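Local coordinates for protein 4-amino-4-deoxy-L-arabinose transferase or related glycosyltransferases of PMT family (Cupriavidus metallidurans, PDB 5EZM) that probably transfers 4-amino-4-deoxy-L-arabinose from a polyprenyl-phosphate carrier to lipid A, as a zinc-binding membrane glycosyltransferase of the GT-C fold, at residues Y484-L489 against P523-F528; M539-P544 against W563-V568; L145-M150 against F296-G301; V418-G423 against L448-A453. One frame throughout, in Å; residues are numbered along the deposited sequence.

Interaction 1: residues Y484-L489 against P523-F528; sequences YGVQML and PDVDSF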
loop_
_atom_site.group_PDB
_atom_site.type_symbol
_atom_site.label_atom_id
_atom_site.label_comp_id
_atom_site.label_asym_id
_atom_site.label_seq_id
_atom_site.Cartn_x
_atom_site.Cartn_y
_atom_site.Cartn_z
ATOM N N TYR A 484 -1.204 20.351 -20.688
ATOM C CA TYR A 484 -2.027 21.006 -19.682
ATOM C C TYR A 484 -3.018 20.028 -19.066
ATOM O O TYR A 484 -3.647 19.231 -19.765
ATOM C CB TYR A 484 -2.784 22.182 -20.292
ATOM C CG TYR A 484 -1.903 23.274 -20.844
ATOM C CD1 TYR A 484 -1.256 24.163 -20.000
ATOM C CD2 TYR A 484 -1.732 23.427 -22.212
ATOM C CE1 TYR A 484 -0.455 25.165 -20.500
ATOM C CE2 TYR A 484 -0.935 24.427 -22.721
ATOM C CZ TYR A 484 -0.298 25.295 -21.863
ATOM O OH TYR A 484 0.499 26.296 -22.370
ATOM N N GLY A 485 -3.151 20.093 -17.747
ATOM C CA GLY A 485 -4.202 19.375 -17.059
ATOM C C GLY A 485 -5.333 20.320 -16.718
ATOM O O GLY A 485 -5.274 21.030 -15.711
ATOM N N VAL A 486 -6.362 20.349 -17.560
ATOM C CA VAL A 486 -7.438 21.322 -17.423
ATOM C C VAL A 486 -8.393 20.877 -16.326
ATOM O O VAL A 486 -9.342 20.127 -16.582
ATOM C CB VAL A 486 -8.176 21.515 -18.759
ATOM C CG1 VAL A 486 -9.121 22.705 -18.675
ATOM C CG2 VAL A 486 -7.172 21.695 -19.890
ATOM N N GLN A 487 -8.143 21.341 -15.100
ATOM C CA GLN A 487 -8.936 20.963 -13.930
ATOM C C GLN A 487 -9.054 19.447 -13.804
ATOM O O GLN A 487 -10.121 18.903 -13.506
ATOM C CB GLN A 487 -10.314 21.625 -13.965
ATOM C CG GLN A 487 -10.265 23.127 -13.748
ATOM C CD GLN A 487 -11.642 23.750 -13.656
ATOM O OE1 GLN A 487 -12.610 23.239 -14.225
ATOM N NE2 GLN A 487 -11.740 24.859 -12.932
ATOM N N MET A 488 -7.942 18.756 -14.038
ATOM C CA MET A 488 -7.905 17.300 -13.958
ATOM C C MET A 488 -6.497 16.880 -13.574
ATOM O O MET A 488 -5.546 17.146 -14.316
ATOM C CB MET A 488 -8.319 16.652 -15.283
ATOM C CG MET A 488 -7.899 15.194 -15.408
ATOM S SD MET A 488 -8.733 14.303 -16.738
ATOM C CE MET A 488 -10.306 13.919 -15.971
ATOM N N LEU A 489 -6.366 16.236 -12.419
ATOM C CA LEU A 489 -5.084 15.709 -11.960
ATOM C C LEU A 489 -5.045 14.240 -12.356
ATOM O O LEU A 489 -5.417 13.357 -11.582
ATOM C CB LEU A 489 -4.909 15.900 -10.458
ATOM C CG LEU A 489 -3.589 15.394 -9.868
ATOM C CD1 LEU A 489 -2.406 15.896 -10.684
ATOM C CD2 LEU A 489 -3.455 15.809 -8.405
ATOM N N PRO A 523 -3.144 29.692 -13.717
ATOM C CA PRO A 523 -4.001 29.831 -12.527
ATOM C C PRO A 523 -5.440 29.420 -12.764
ATOM O O PRO A 523 -6.022 28.719 -11.929
ATOM C CB PRO A 523 -3.892 31.325 -12.186
ATOM C CG PRO A 523 -2.709 31.829 -12.946
ATOM C CD PRO A 523 -2.630 30.990 -14.176
ATOM N N ASP A 524 -6.034 29.841 -13.877
ATOM C CA ASP A 524 -7.437 29.580 -14.154
ATOM C C ASP A 524 -7.598 29.231 -15.625
ATOM O O ASP A 524 -6.726 29.513 -16.450
ATOM C CB ASP A 524 -8.311 30.785 -13.791
ATOM C CG ASP A 524 -7.837 32.065 -14.451
ATOM O OD1 ASP A 524 -6.637 32.156 -14.785
ATOM O OD2 ASP A 524 -8.663 32.982 -14.636
ATOM N N VAL A 525 -8.737 28.614 -15.945
ATOM C CA VAL A 525 -8.996 28.192 -17.318
ATOM C C VAL A 525 -9.072 29.395 -18.249
ATOM O O VAL A 525 -8.717 29.300 -19.431
ATOM C CB VAL A 525 -10.285 27.343 -17.375
ATOM C CG1 VAL A 525 -10.504 26.784 -18.774
ATOM C CG2 VAL A 525 -10.227 26.218 -16.350
ATOM N N ASP A 526 -9.511 30.545 -17.738
ATOM C CA ASP A 526 -9.656 31.721 -18.591
ATOM C C ASP A 526 -8.309 32.182 -19.137
ATOM O O ASP A 526 -8.218 32.628 -20.287
ATOM C CB ASP A 526 -10.354 32.839 -17.818
ATOM C CG ASP A 526 -11.833 32.559 -17.601
ATOM O OD1 ASP A 526 -12.521 32.198 -18.579
ATOM O OD2 ASP A 526 -12.306 32.687 -16.452
ATOM N N SER A 527 -7.247 32.079 -18.334
ATOM C CA SER A 527 -5.909 32.326 -18.863
ATOM C C SER A 527 -5.464 31.196 -19.781
ATOM O O SER A 527 -4.719 31.426 -20.745
ATOM C CB SER A 527 -4.913 32.497 -17.717
ATOM O OG SER A 527 -5.348 33.492 -16.811
ATOM N N PHE A 528 -5.917 29.974 -19.500
ATOM C CA PHE A 528 -5.570 28.845 -20.350
ATOM C C PHE A 528 -6.133 29.009 -21.754
ATOM O O PHE A 528 -5.573 28.460 -22.707
ATOM C CB PHE A 528 -6.068 27.543 -19.727
ATOM C CG PHE A 528 -6.096 26.389 -20.684
ATOM C CD1 PHE A 528 -4.923 25.759 -21.066
ATOM C CD2 PHE A 528 -7.297 25.939 -21.211
ATOM C CE1 PHE A 528 -4.945 24.698 -21.955
ATOM C CE2 PHE A 528 -7.328 24.876 -22.098
ATOM C CZ PHE A 528 -6.152 24.254 -22.469
#

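Interaction 2: residues M539-P544 against W563-V568; sequences MAVMSP and WRRVVV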
loop_
_atom_site.group_PDB
_atom_site.type_symbol
_atom_site.label_atom_id
_atom_site.label_comp_id
_atom_site.label_asym_id
_atom_site.label_seq_id
_atom_site.Cartn_x
_atom_site.Cartn_y
_atom_site.Cartn_z
ATOM N N MET A 539 -0.648 20.291 -25.909
ATOM C CA MET A 539 -1.755 19.372 -25.717
ATOM C C MET A 539 -2.390 19.638 -24.361
ATOM O O MET A 539 -1.855 20.379 -23.533
ATOM C CB MET A 539 -1.296 17.911 -25.809
ATOM C CG MET A 539 -0.845 17.486 -27.188
ATOM S SD MET A 539 -0.496 15.721 -27.268
ATOM C CE MET A 539 0.063 15.572 -28.964
ATOM N N ALA A 540 -3.545 19.016 -24.137
ATOM C CA ALA A 540 -4.257 19.168 -22.878
ATOM C C ALA A 540 -5.050 17.903 -22.592
ATOM O O ALA A 540 -5.561 17.258 -23.514
ATOM C CB ALA A 540 -5.190 20.382 -22.903
ATOM N N VAL A 541 -5.136 17.554 -21.310
ATOM C CA VAL A 541 -5.935 16.433 -20.829
ATOM C C VAL A 541 -7.077 17.002 -20.003
ATOM O O VAL A 541 -6.858 17.866 -19.145
ATOM C CB VAL A 541 -5.094 15.452 -19.994
ATOM C CG1 VAL A 541 -5.949 14.286 -19.523
ATOM C CG2 VAL A 541 -3.909 14.950 -20.793
ATOM N N MET A 542 -8.293 16.527 -20.260
ATOM C CA MET A 542 -9.449 17.012 -19.517
ATOM C C MET A 542 -10.480 15.900 -19.432
ATOM O O MET A 542 -10.346 14.855 -20.067
ATOM C CB MET A 542 -10.044 18.261 -20.172
ATOM C CG MET A 542 -10.595 18.018 -21.566
ATOM S SD MET A 542 -10.767 19.543 -22.509
ATOM C CE MET A 542 -9.055 20.049 -22.642
ATOM N N SER A 543 -11.506 16.121 -18.622
ATOM C CA SER A 543 -12.625 15.198 -18.596
ATOM C C SER A 543 -13.541 15.477 -19.784
ATOM O O SER A 543 -13.468 16.546 -20.396
ATOM C CB SER A 543 -13.386 15.329 -17.281
ATOM O OG SER A 543 -13.912 16.632 -17.115
ATOM N N PRO A 544 -14.390 14.515 -20.161
ATOM C CA PRO A 544 -15.330 14.787 -21.261
ATOM C C PRO A 544 -16.243 15.970 -20.986
ATOM O O PRO A 544 -16.464 16.797 -21.881
ATOM C CB PRO A 544 -16.112 13.472 -21.380
ATOM C CG PRO A 544 -15.183 12.441 -20.853
ATOM C CD PRO A 544 -14.428 13.105 -19.740
ATOM N N TRP A 563 -12.417 6.304 -21.690
ATOM C CA TRP A 563 -13.647 6.511 -20.937
ATOM C C TRP A 563 -13.534 7.610 -19.887
ATOM O O TRP A 563 -14.564 8.117 -19.428
ATOM C CB TRP A 563 -14.077 5.208 -20.270
ATOM C CG TRP A 563 -14.521 4.169 -21.235
ATOM C CD1 TRP A 563 -13.906 2.980 -21.502
ATOM C CD2 TRP A 563 -15.682 4.217 -22.070
ATOM N NE1 TRP A 563 -14.617 2.281 -22.449
ATOM C CE2 TRP A 563 -15.710 3.019 -22.816
ATOM C CE3 TRP A 563 -16.703 5.153 -22.257
ATOM C CZ2 TRP A 563 -16.721 2.734 -23.727
ATOM C CZ3 TRP A 563 -17.700 4.871 -23.167
ATOM C CH2 TRP A 563 -17.701 3.673 -23.894
ATOM N N ARG A 564 -12.319 7.994 -19.498
ATOM C CA ARG A 564 -12.131 8.933 -18.406
ATOM C C ARG A 564 -11.456 10.235 -18.811
ATOM O O ARG A 564 -11.404 11.160 -17.991
ATOM C CB ARG A 564 -11.313 8.283 -17.277
ATOM C CG ARG A 564 -11.989 7.078 -16.634
ATOM C CD ARG A 564 -11.192 6.539 -15.449
ATOM N NE ARG A 564 -11.021 7.539 -14.397
ATOM C CZ ARG A 564 -9.906 8.237 -14.198
ATOM N NH1 ARG A 564 -8.852 8.042 -14.977
ATOM N NH2 ARG A 564 -9.843 9.130 -13.219
ATOM N N ARG A 565 -10.945 10.346 -20.035
ATOM C CA ARG A 565 -10.168 11.519 -20.400
ATOM C C ARG A 565 -10.278 11.778 -21.896
ATOM O O ARG A 565 -10.425 10.853 -22.701
ATOM C CB ARG A 565 -8.693 11.359 -19.989
ATOM C CG ARG A 565 -8.087 10.025 -20.389
ATOM C CD ARG A 565 -6.613 9.879 -20.023
ATOM N NE ARG A 565 -6.375 9.681 -18.597
ATOM C CZ ARG A 565 -6.582 8.541 -17.939
ATOM N NH1 ARG A 565 -7.066 7.473 -18.564
ATOM N NH2 ARG A 565 -6.318 8.471 -16.641
ATOM N N VAL A 566 -10.228 13.061 -22.243
ATOM C CA VAL A 566 -10.096 13.543 -23.611
ATOM C C VAL A 566 -8.772 14.289 -23.696
ATOM O O VAL A 566 -8.468 15.122 -22.830
ATOM C CB VAL A 566 -11.266 14.463 -24.010
ATOM C CG1 VAL A 566 -11.158 14.866 -25.474
ATOM C CG2 VAL A 566 -12.599 13.794 -23.723
ATOM N N VAL A 567 -7.985 13.980 -24.724
ATOM C CA VAL A 567 -6.664 14.565 -24.923
ATOM C C VAL A 567 -6.665 15.280 -26.263
ATOM O O VAL A 567 -6.858 14.647 -27.313
ATOM C CB VAL A 567 -5.552 13.506 -24.869
ATOM C CG1 VAL A 567 -4.190 14.168 -25.033
ATOM C CG2 VAL A 567 -5.626 12.728 -23.562
ATOM N N VAL A 568 -6.426 16.593 -26.229
ATOM C CA VAL A 568 -6.590 17.460 -27.386
ATOM C C VAL A 568 -5.296 18.227 -27.641
ATOM O O VAL A 568 -4.377 18.240 -26.820
ATOM C CB VAL A 568 -7.763 18.442 -27.203
ATOM C CG1 VAL A 568 -9.054 17.683 -26.938
ATOM C CG2 VAL A 568 -7.467 19.400 -26.064
#

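Interaction 3: residues L145-M150 against F296-G301; sequences LLAAPM and FLPWAG. With MPG ([(Z)-octadec-9-enyl] (2R)-2,3-bis(oxidanyl)propanoate), chain L; MPG ([(Z)-octadec-9-enyl] (2R)-2,3-bis(oxidanyl)propanoate), chain O.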
loop_
_atom_site.group_PDB
_atom_site.type_symbol
_atom_site.label_atom_id
_atom_site.label_comp_id
_atom_site.label_asym_id
_atom_site.label_seq_id
_atom_site.Cartn_x
_atom_site.Cartn_y
_atom_site.Cartn_z
ATOM N N LEU A 145 0.305 -14.490 7.526
ATOM C CA LEU A 145 0.512 -13.245 6.795
ATOM C C LEU A 145 0.436 -13.459 5.288
ATOM O O LEU A 145 -0.016 -12.566 4.560
ATOM C CB LEU A 145 1.851 -12.625 7.189
ATOM C CG LEU A 145 1.937 -12.196 8.655
ATOM C CD1 LEU A 145 3.307 -11.626 8.963
ATOM C CD2 LEU A 145 0.855 -11.179 8.975
ATOM N N LEU A 146 0.855 -14.630 4.803
ATOM C CA LEU A 146 0.772 -14.902 3.372
ATOM C C LEU A 146 -0.679 -14.956 2.910
ATOM O O LEU A 146 -1.042 -14.347 1.896
ATOM C CB LEU A 146 1.494 -16.208 3.042
ATOM C CG LEU A 146 1.508 -16.610 1.564
ATOM C CD1 LEU A 146 2.315 -15.619 0.736
ATOM C CD2 LEU A 146 2.047 -18.021 1.387
ATOM N N ALA A 147 -1.530 -15.672 3.649
ATOM C CA ALA A 147 -2.922 -15.839 3.247
ATOM C C ALA A 147 -3.774 -14.607 3.516
ATOM O O ALA A 147 -4.830 -14.457 2.891
ATOM C CB ALA A 147 -3.542 -17.041 3.961
ATOM N N ALA A 148 -3.354 -13.740 4.431
ATOM C CA ALA A 148 -4.133 -12.557 4.768
ATOM C C ALA A 148 -4.258 -11.659 3.543
ATOM O O ALA A 148 -3.238 -11.146 3.055
ATOM C CB ALA A 148 -3.492 -11.795 5.924
ATOM N N PRO A 149 -5.465 -11.450 3.013
ATOM C CA PRO A 149 -5.596 -10.662 1.779
ATOM C C PRO A 149 -5.165 -9.218 1.935
ATOM O O PRO A 149 -4.696 -8.623 0.960
ATOM C CB PRO A 149 -7.090 -10.771 1.455
ATOM C CG PRO A 149 -7.732 -11.000 2.769
ATOM C CD PRO A 149 -6.775 -11.866 3.538
ATOM N N MET A 150 -5.310 -8.627 3.122
ATOM C CA MET A 150 -4.858 -7.250 3.298
ATOM C C MET A 150 -3.342 -7.147 3.165
ATOM O O MET A 150 -2.832 -6.203 2.548
ATOM C CB MET A 150 -5.325 -6.707 4.645
ATOM C CG MET A 150 -4.830 -5.306 4.961
ATOM S SD MET A 150 -5.820 -4.478 6.227
ATOM C CE MET A 150 -7.187 -3.875 5.243
ATOM N N PHE A 296 -8.399 -9.948 6.977
ATOM C CA PHE A 296 -7.885 -11.117 7.677
ATOM C C PHE A 296 -8.855 -12.286 7.532
ATOM O O PHE A 296 -9.003 -13.103 8.445
ATOM C CB PHE A 296 -7.639 -10.791 9.149
ATOM C CG PHE A 296 -6.471 -11.517 9.748
ATOM C CD1 PHE A 296 -5.185 -11.294 9.279
ATOM C CD2 PHE A 296 -6.652 -12.405 10.798
ATOM C CE1 PHE A 296 -4.103 -11.955 9.833
ATOM C CE2 PHE A 296 -5.574 -13.064 11.359
ATOM C CZ PHE A 296 -4.297 -12.840 10.874
ATOM N N LEU A 297 -9.516 -12.368 6.374
ATOM C CA LEU A 297 -10.680 -13.242 6.227
ATOM C C LEU A 297 -10.368 -14.722 6.422
ATOM O O LEU A 297 -11.103 -15.384 7.173
ATOM C CB LEU A 297 -11.340 -12.984 4.868
ATOM C CG LEU A 297 -12.658 -13.713 4.597
ATOM C CD1 LEU A 297 -13.711 -13.326 5.624
ATOM C CD2 LEU A 297 -13.141 -13.407 3.196
ATOM N N PRO A 298 -9.335 -15.307 5.800
ATOM C CA PRO A 298 -9.092 -16.747 5.997
ATOM C C PRO A 298 -8.837 -17.147 7.444
ATOM O O PRO A 298 -8.832 -18.350 7.737
ATOM C CB PRO A 298 -7.863 -17.024 5.115
ATOM C CG PRO A 298 -7.254 -15.695 4.854
ATOM C CD PRO A 298 -8.399 -14.741 4.813
ATOM N N TRP A 299 -8.641 -16.192 8.354
ATOM C CA TRP A 299 -8.451 -16.494 9.767
ATOM C C TRP A 299 -9.568 -15.933 10.638
ATOM O O TRP A 299 -9.464 -15.984 11.871
ATOM C CB TRP A 299 -7.094 -15.967 10.246
ATOM C CG TRP A 299 -5.968 -16.233 9.282
ATOM C CD1 TRP A 299 -5.240 -15.304 8.594
ATOM C CD2 TRP A 299 -5.451 -17.514 8.893
ATOM N NE1 TRP A 299 -4.301 -15.925 7.808
ATOM C CE2 TRP A 299 -4.409 -17.280 7.972
ATOM C CE3 TRP A 299 -5.765 -18.833 9.237
ATOM C CZ2 TRP A 299 -3.682 -18.319 7.388
ATOM C CZ3 TRP A 299 -5.042 -19.861 8.657
ATOM C CH2 TRP A 299 -4.011 -19.598 7.744
ATOM N N ALA A 300 -10.638 -15.408 10.031
ATOM C CA ALA A 300 -11.718 -14.815 10.815
ATOM C C ALA A 300 -12.291 -15.811 11.816
ATOM O O ALA A 300 -12.616 -15.444 12.953
ATOM C CB ALA A 300 -12.814 -14.292 9.888
ATOM N N GLY A 301 -12.390 -17.083 11.421
ATOM C CA GLY A 301 -12.916 -18.112 12.301
ATOM C C GLY A 301 -12.130 -18.301 13.583
ATOM O O GLY A 301 -12.678 -18.825 14.558
HETATM C C5 MPG L . -14.334 -11.121 0.604
HETATM C C6 MPG L . -13.753 -9.711 0.401
HETATM C C7 MPG L . -12.241 -9.622 0.700
HETATM C C8 MPG L . -11.803 -8.162 0.978
HETATM C C9 MPG L . -10.274 -7.992 1.154
HETATM C C10 MPG L . -9.900 -6.572 1.662
HETATM C C11 MPG L . -8.461 -6.175 1.278
HETATM C C12 MPG L . -8.083 -4.750 1.808
HETATM C C13 MPG L . -6.680 -4.305 1.346
HETATM C C14 MPG L . -6.425 -2.782 1.586
HETATM C C15 MPG L . -5.136 -2.274 0.866
HETATM C C16 MPG L . -4.641 -0.909 1.418
HETATM C C2 MPG O . -15.332 -12.916 14.043
HETATM C C3 MPG O . -16.192 -14.175 14.017
HETATM C C4 MPG O . -15.455 -15.385 14.573
HETATM C C5 MPG O . -16.332 -16.645 14.658
HETATM C C6 MPG O . -15.705 -17.733 15.545
HETATM C C7 MPG O . -16.713 -18.837 15.913
HETATM C C8 MPG O . -16.270 -19.663 17.145
HETATM C C1 MPG O . -16.095 -11.665 13.602
#

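Interaction 4: residues V418-G423 against L448-A453; sequences VVMLLG and LGFTVA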
loop_
_atom_site.group_PDB
_atom_site.type_symbol
_atom_site.label_atom_id
_atom_site.label_comp_id
_atom_site.label_asym_id
_atom_site.label_seq_id
_atom_site.Cartn_x
_atom_site.Cartn_y
_atom_site.Cartn_z
ATOM N N VAL A 418 -12.899 -20.132 -6.765
ATOM C CA VAL A 418 -12.754 -21.536 -7.135
ATOM C C VAL A 418 -11.400 -22.071 -6.678
ATOM O O VAL A 418 -11.313 -23.162 -6.103
ATOM C CB VAL A 418 -12.967 -21.731 -8.647
ATOM C CG1 VAL A 418 -12.438 -23.087 -9.090
ATOM C CG2 VAL A 418 -14.445 -21.630 -8.981
ATOM N N VAL A 419 -10.324 -21.314 -6.911
ATOM C CA VAL A 419 -9.018 -21.791 -6.465
ATOM C C VAL A 419 -8.949 -21.797 -4.942
ATOM O O VAL A 419 -8.294 -22.667 -4.348
ATOM C CB VAL A 419 -7.872 -20.972 -7.105
ATOM C CG1 VAL A 419 -8.054 -19.501 -6.882
ATOM C CG2 VAL A 419 -6.517 -21.411 -6.565
ATOM N N MET A 420 -9.639 -20.862 -4.279
ATOM C CA MET A 420 -9.771 -20.956 -2.826
ATOM C C MET A 420 -10.404 -22.284 -2.423
ATOM O O MET A 420 -9.907 -22.976 -1.524
ATOM C CB MET A 420 -10.599 -19.792 -2.285
ATOM C CG MET A 420 -9.922 -18.443 -2.368
ATOM S SD MET A 420 -10.958 -17.140 -1.676
ATOM C CE MET A 420 -10.126 -15.685 -2.311
ATOM N N LEU A 421 -11.502 -22.659 -3.085
ATOM C CA LEU A 421 -12.169 -23.916 -2.758
ATOM C C LEU A 421 -11.261 -25.112 -3.016
ATOM O O LEU A 421 -11.243 -26.066 -2.231
ATOM C CB LEU A 421 -13.465 -24.046 -3.556
ATOM C CG LEU A 421 -14.617 -23.156 -3.097
ATOM C CD1 LEU A 421 -15.817 -23.318 -4.017
ATOM C CD2 LEU A 421 -14.987 -23.484 -1.662
ATOM N N LEU A 422 -10.505 -25.082 -4.114
ATOM C CA LEU A 422 -9.564 -26.162 -4.393
ATOM C C LEU A 422 -8.549 -26.297 -3.268
ATOM O O LEU A 422 -8.359 -27.387 -2.716
ATOM C CB LEU A 422 -8.861 -25.920 -5.728
ATOM C CG LEU A 422 -9.741 -25.990 -6.978
ATOM C CD1 LEU A 422 -8.948 -25.627 -8.224
ATOM C CD2 LEU A 422 -10.359 -27.372 -7.118
ATOM N N GLY A 423 -7.901 -25.186 -2.901
ATOM C CA GLY A 423 -6.952 -25.220 -1.801
ATOM C C GLY A 423 -7.560 -25.748 -0.513
ATOM O O GLY A 423 -6.920 -26.505 0.221
ATOM N N LEU A 448 -3.067 -17.620 -3.503
ATOM C CA LEU A 448 -3.262 -17.664 -4.947
ATOM C C LEU A 448 -4.637 -17.130 -5.329
ATOM O O LEU A 448 -4.788 -16.460 -6.356
ATOM C CB LEU A 448 -3.072 -19.091 -5.463
ATOM C CG LEU A 448 -1.674 -19.699 -5.309
ATOM C CD1 LEU A 448 -1.632 -21.110 -5.877
ATOM C CD2 LEU A 448 -0.620 -18.822 -5.961
ATOM N N GLY A 449 -5.647 -17.402 -4.504
ATOM C CA GLY A 449 -6.992 -16.928 -4.757
ATOM C C GLY A 449 -7.093 -15.418 -4.785
ATOM O O GLY A 449 -7.520 -14.832 -5.785
ATOM N N PHE A 450 -6.689 -14.773 -3.689
ATOM C CA PHE A 450 -6.742 -13.318 -3.646
ATOM C C PHE A 450 -5.788 -12.693 -4.653
ATOM O O PHE A 450 -6.046 -11.585 -5.140
ATOM C CB PHE A 450 -6.447 -12.826 -2.231
ATOM C CG PHE A 450 -7.558 -13.103 -1.260
ATOM C CD1 PHE A 450 -8.710 -12.334 -1.272
ATOM C CD2 PHE A 450 -7.458 -14.138 -0.348
ATOM C CE1 PHE A 450 -9.739 -12.587 -0.387
ATOM C CE2 PHE A 450 -8.485 -14.394 0.539
ATOM C CZ PHE A 450 -9.627 -13.616 0.518
ATOM N N THR A 451 -4.694 -13.381 -4.986
ATOM C CA THR A 451 -3.833 -12.901 -6.061
ATOM C C THR A 451 -4.593 -12.862 -7.379
ATOM O O THR A 451 -4.524 -11.875 -8.120
ATOM C CB THR A 451 -2.584 -13.776 -6.180
ATOM O OG1 THR A 451 -1.762 -13.601 -5.018
ATOM C CG2 THR A 451 -1.785 -13.394 -7.419
ATOM N N VAL A 452 -5.342 -13.927 -7.681
ATOM C CA VAL A 452 -6.171 -13.923 -8.884
ATOM C C VAL A 452 -7.205 -12.807 -8.810
ATOM O O VAL A 452 -7.478 -12.128 -9.806
ATOM C CB VAL A 452 -6.836 -15.297 -9.088
ATOM C CG1 VAL A 452 -7.858 -15.227 -10.215
ATOM C CG2 VAL A 452 -5.787 -16.355 -9.386
ATOM N N ALA A 453 -7.788 -12.589 -7.628
ATOM C CA ALA A 453 -8.762 -11.514 -7.486
ATOM C C ALA A 453 -8.134 -10.150 -7.745
ATOM O O ALA A 453 -8.804 -9.248 -8.261
ATOM C CB ALA A 453 -9.399 -11.557 -6.099
#

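Interaction 1: residues Y484-L489 against P523-F528
The rings of F528 and Y484 meet edge to face: the F528 rim, at CD1 and CE1, comes over one face of Y484, with centroids 5.1 Å apart and planes at 70°. Seen from F528, Y484 CD2 lies at the edge, in the ring plane, 3.5 Å from F528 CE1. One face of the F528 ring is taken by a methyl, V486 CG2, which stands 4.1 Å from the F528 centroid and 26° off the normal, a CH-pi contact. F528 holds CG anti to its backbone N (chi1 164°), which sends the ring from the helix onto the strand. Further out, Q487 lies across V525, its amide CD 3.9 Å from V525 CG2, and the contact opens here toward solvent. The helix begins at D524, the N-cap residue, whose OD1 accepts a 2.7 Å hydrogen bond from S527 OG on the syn side of the carboxylate. L550 and W532 also pack on F528, while M502 and V504 of the next strand meet Y484. This is alpha/beta packing: helix 525-534 lies in the crossover between parallel strands 502-504 and 539-542, and its apolar side covers strand 483-486 between them.

Interaction 2: residues M539-P544 against W563-V568
V541 and V567 stand side by side on one face of the sheet, pointing the same way, with V541 CG2 3.9 Å from V567 CG2. The R565 side chain starts out alongside V541 too, its CB 4.0 Å from V541 CG1, before its guanidinium turns off to a salt bridge with D490 and another with D562. A540, M542, V566 and V568 occupy the other face. There M542 puts CG between its backbone N and carbonyl carbon (chi1 64°) and bends again at its end; the M542 chain crosses V568 at about a right angle and ends with CE 3.8 Å from V568 CG2. The A540 methyl meets the same CG2, while P544, at the start of the next helix, leans on V566 with its ring. F528, W532 and Y547 close over this face. Between the faces the antiparallel backbones pair A540 with V568 and M542 with V566 as hydrogen-bonded pairs, two bonds each; V566 N to M542 O, at 2.8 Å, is nearly straight at 174°. V541 and V567 form the non-hydrogen-bonded pair. The polar work thus falls to the peptide groups, which satisfy one another, and the buried side chains that touch across the strands do so through carbon alone.

Interaction 3: residues L145-M150 against F296-G301
W299 is swung toward A147 by a chi1 of -43°, with CG beside the backbone N, and its benzo corner CZ2 comes 3.7 Å from A147 CB. F296 starts away from 145-150, and a chi1 of -146° brings its ring back until CD1 lies 3.8 Å from A148 CB. Within the turn the two aromatics also meet, W299 CD1 sitting over one face of F296 toward its rim. The indole is pinned by its nitrogen: NE1 hydrogen-bonds to A144 O, one helical turn before A148. Two prolines make the rest of the contact. The P149 and P298 rings meet through their CD corners, P149 CD 3.5 Å from P298 CD, and P298 CG also rests against A147 O. No hydrogen bond crosses between 145-150 and 296-301, although M150 is joined by a backbone hydrogen bond to G295, just before the second segment; the P298 carbonyl is taken by the Y442 hydroxyl.

Lipid-like molecules border the contact. The octadecenyl chain of one runs past both segments, its C12 3.7 Å from M150 CE and its C5 3.7 Å from L297 CD2; a second lies by the A300 and G301 carbonyls. A148 follows the last residue of helix 135-147 and is the N-cap of helix 149-155, whose first residue is P149. The arrangement is that of a proline-marked break in a predicted transmembrane helix, packed against a 3-10 turn between two other helices in the membrane domain of a GT-C glycosyltransferase.

Interaction 4: residues V418-G423 against L448-A453
M420 and V419 press on the second helix where it has no side chain to keep them off: at G449. V419 CG1 comes 3.5 Å from G449 CA, and the CA atoms of M420 and G449 approach to 5.3 Å. From there M420 runs extended past the glycine and sets its terminal methyl squarely over the centre of F450. CE lies 3.4 Å from the F450 centroid and only 6° off the normal, touching every ring carbon about equally, while SD hangs farther back at 4.6 Å, a Met-aromatic contact with the sulfur above the same face. The methionine chain crosses the phenylalanine at about a right angle. Helices 403-430 and 435-456 follow each other in the chain as an antiparallel helical hairpin whose two arms are predicted to span the membrane; the axes of the two segments pass 8.6 Å apart, at 175° between their directions, and the glycine lets them sit side by side at this level. Packing slackens beyond these residues. V419 CG2 reaches only L448 CB, at 4.3 Å, and V452 points toward 418-423 but meets V415 and A416, earlier in the partner helix, and a bound lipid-like octadecenyl ester instead. Around the first helix, V418 and L421 turn to helix 369-389, leaving L422 on the surface of the protein, where it may face lipid.

Interactions 1 and 2 share the mixed sheet of the C-terminal domain, where strands 483-486 and 539-542 are neighbours; Y484 probably hydrogen-bonds through its backbone to M539 and V541. Interaction 2 is a strand pairing built on hydrogen bonds between peptide groups, whereas interaction 1 lays a helix on the same sheet through rings and methyls and runs out to solvent at Q487. Interactions 3 and 4 lie in the membrane domain, far from the first pair and not touching it, and no hydrogen bond crosses either. All four are largely buried. F450 joins the membrane pair: it belongs to interaction 4, and P149 of interaction 3 packs on it too, with lipids beside both.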